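Slr1951 protein (Synechocystis sp., PDB 3HX1) is of unknown function but carries an FHA domain, a fold that in its relatives recognises phosphothreonine, so it probably binds phosphorylated partners. Local coordinates at residues H53-R58 with R69-D74. Numbering follows the deposited sequence.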
loop_
_atom_site.group_PDB
_atom_site.type_symbol
_atom_site.label_atom_id
_atom_site.label_comp_id
_atom_site.label_asym_id
_atom_site.label_seq_id
_atom_site.Cartn_x
_atom_site.Cartn_y
_atom_site.Cartn_z
ATOM N N HIS A 53 -8.475 0.996 -1.955
ATOM C CA HIS A 53 -8.035 1.916 -0.909
ATOM C C HIS A 53 -7.002 2.966 -1.313
ATOM O O HIS A 53 -6.983 4.068 -0.765
ATOM C CB HIS A 53 -7.484 1.098 0.258
ATOM C CG HIS A 53 -7.555 1.805 1.573
ATOM N ND1 HIS A 53 -8.565 1.579 2.486
ATOM C CD2 HIS A 53 -6.734 2.730 2.135
ATOM C CE1 HIS A 53 -8.362 2.329 3.557
ATOM N NE2 HIS A 53 -7.258 3.034 3.369
ATOM N N ALA A 54 -6.129 2.632 -2.252
ATOM C CA ALA A 54 -5.118 3.584 -2.659
ATOM C C ALA A 54 -4.462 3.190 -3.972
ATOM O O ALA A 54 -4.870 2.220 -4.611
ATOM C CB ALA A 54 -4.072 3.692 -1.569
ATOM N N VAL A 55 -3.453 3.964 -4.371
ATOM C CA VAL A 55 -2.705 3.684 -5.588
ATOM C C VAL A 55 -1.217 3.965 -5.394
ATOM O O VAL A 55 -0.827 4.807 -4.587
ATOM C CB VAL A 55 -3.209 4.520 -6.782
ATOM C CG1 VAL A 55 -4.661 4.205 -7.056
ATOM C CG2 VAL A 55 -3.015 6.000 -6.493
ATOM N N LEU A 56 -0.399 3.241 -6.147
ATOM C CA LEU A 56 1.049 3.371 -6.104
ATOM C C LEU A 56 1.516 3.739 -7.495
ATOM O O LEU A 56 1.243 3.016 -8.457
ATOM C CB LEU A 56 1.697 2.044 -5.709
ATOM C CG LEU A 56 1.506 1.560 -4.277
ATOM C CD1 LEU A 56 2.055 0.156 -4.153
ATOM C CD2 LEU A 56 2.214 2.506 -3.318
ATOM N N VAL A 57 2.209 4.865 -7.612
ATOM C CA VAL A 57 2.712 5.289 -8.905
ATOM C C VAL A 57 4.219 5.458 -8.782
ATOM O O VAL A 57 4.703 6.145 -7.879
ATOM C CB VAL A 57 2.074 6.634 -9.357
ATOM C CG1 VAL A 57 0.573 6.608 -9.120
ATOM C CG2 VAL A 57 2.696 7.792 -8.606
ATOM N N ARG A 58 4.966 4.815 -9.673
ATOM C CA ARG A 58 6.413 4.934 -9.629
ATOM C C ARG A 58 6.748 6.245 -10.314
ATOM O O ARG A 58 6.123 6.586 -11.321
ATOM C CB ARG A 58 7.056 3.769 -10.368
ATOM C CG ARG A 58 8.549 3.600 -10.103
ATOM C CD ARG A 58 9.009 2.243 -10.606
ATOM N NE ARG A 58 8.599 2.044 -11.993
ATOM C CZ ARG A 58 8.553 0.861 -12.597
ATOM N NH1 ARG A 58 8.894 -0.235 -11.930
ATOM N NH2 ARG A 58 8.158 0.774 -13.865
ATOM N N ARG A 69 5.170 6.361 -5.042
ATOM C CA ARG A 69 4.441 7.332 -4.251
ATOM C C ARG A 69 3.078 6.694 -4.045
ATOM O O ARG A 69 2.543 6.067 -4.966
ATOM C CB ARG A 69 4.295 8.641 -5.023
ATOM C CG ARG A 69 3.219 9.563 -4.481
ATOM C CD ARG A 69 3.261 10.940 -5.140
ATOM N NE ARG A 69 4.425 11.705 -4.702
ATOM C CZ ARG A 69 4.513 13.031 -4.749
ATOM N NH1 ARG A 69 3.504 13.754 -5.217
ATOM N NH2 ARG A 69 5.612 13.637 -4.313
ATOM N N ILE A 70 2.522 6.825 -2.844
ATOM C CA ILE A 70 1.213 6.244 -2.557
ATOM C C ILE A 70 0.195 7.355 -2.313
ATOM O O ILE A 70 0.428 8.259 -1.519
ATOM C CB ILE A 70 1.256 5.301 -1.317
ATOM C CG1 ILE A 70 -0.166 4.828 -0.990
ATOM C CG2 ILE A 70 1.881 6.022 -0.117
ATOM C CD1 ILE A 70 -0.264 3.809 0.121
ATOM N N ILE A 71 -0.931 7.287 -3.010
ATOM C CA ILE A 71 -1.968 8.287 -2.877
ATOM C C ILE A 71 -3.200 7.605 -2.305
ATOM O O ILE A 71 -3.506 6.479 -2.671
ATOM C CB ILE A 71 -2.305 8.906 -4.256
ATOM C CG1 ILE A 71 -1.068 9.599 -4.836
ATOM C CG2 ILE A 71 -3.431 9.909 -4.131
ATOM C CD1 ILE A 71 -0.262 8.754 -5.776
ATOM N N ASP A 72 -3.901 8.280 -1.400
ATOM C CA ASP A 72 -5.097 7.713 -0.799
ATOM C C ASP A 72 -6.270 7.839 -1.756
ATOM O O ASP A 72 -6.353 8.803 -2.518
ATOM C CB ASP A 72 -5.424 8.424 0.522
ATOM C CG ASP A 72 -6.688 7.885 1.184
ATOM O OD1 ASP A 72 -6.741 6.679 1.524
ATOM O OD2 ASP A 72 -7.638 8.675 1.366
ATOM N N GLY A 73 -7.162 6.848 -1.712
ATOM C CA GLY A 73 -8.347 6.839 -2.563
ATOM C C GLY A 73 -8.222 6.001 -3.822
ATOM O O GLY A 73 -7.114 5.625 -4.212
ATOM N N ASP A 74 -9.351 5.697 -4.459
ATOM C CA ASP A 74 -9.321 4.892 -5.690
ATOM C C ASP A 74 -8.913 5.722 -6.902
ATOM O O ASP A 74 -8.548 6.894 -6.766
ATOM C CB ASP A 74 -10.670 4.200 -5.961
ATOM C CG ASP A 74 -11.852 5.151 -5.904
ATOM O OD1 ASP A 74 -11.718 6.313 -6.347
ATOM O OD2 ASP A 74 -12.927 4.721 -5.425
#
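Val55 and Ile71 exchange two backbone hydrogen bonds, Ile71 N to Val55 O at 2.9 Å and Val55 N to Ile71 O at 3.0 Å, and Val57 and Arg69 repeat the pattern, so strands 54-58 and 68-72 run as an antiparallel hairpin. Three of these four amides approach in the plane of the carbonyl; Arg69 N, donating to Val57 O, is tilted 32° from it. Beyond the last strand pair one more main-chain bond, Gly73 N to His53 O at 2.9 Å, closes the end, from above the carbonyl plane. At the non-hydrogen-bonded pairs CA-H groups point at carbonyls instead, as Ile70 CA does toward Val55 O at 3.2 Å.

The apolar contacts divide between the two faces. On one, Val55 CG2 rests on Ile71 CB at 3.7 Å. With CG1 of Ile71 beside its own backbone N (chi1 -61°), its CD1 reaches both valines, Val55 CG2 at 4.0 Å and Val57 CG1 at 4.1 Å. The CB of Arg69 packs alongside Val57 CG2, while its guanidinium leaves the pair for a salt bridge with Glu93. On the other face Leu56 crosses Ile70 at a slant and lays CD2 against Ile70 CB at 3.6 Å; Leu84 also touches Ile70 there.

Polar groups gather at the Ala54 end. The ring of His53 meets Asp72 OD1 obliquely, its plane 67° from the carboxylate, but no bond joins them: ND1 and NE2 are hydrogen-bonded to Ser50 N and Gly83 O. His53 and Ala54 together face Ile34 in a classic beta bulge.

The chemistry thus implies a hairpin joined by main-chain bonds and aliphatic packing, with the imidazole tying its end to neighbouring loops of the FHA domain; its two bonds fix the ring's rotation and are consistent with a neutral ring protonated on NE2.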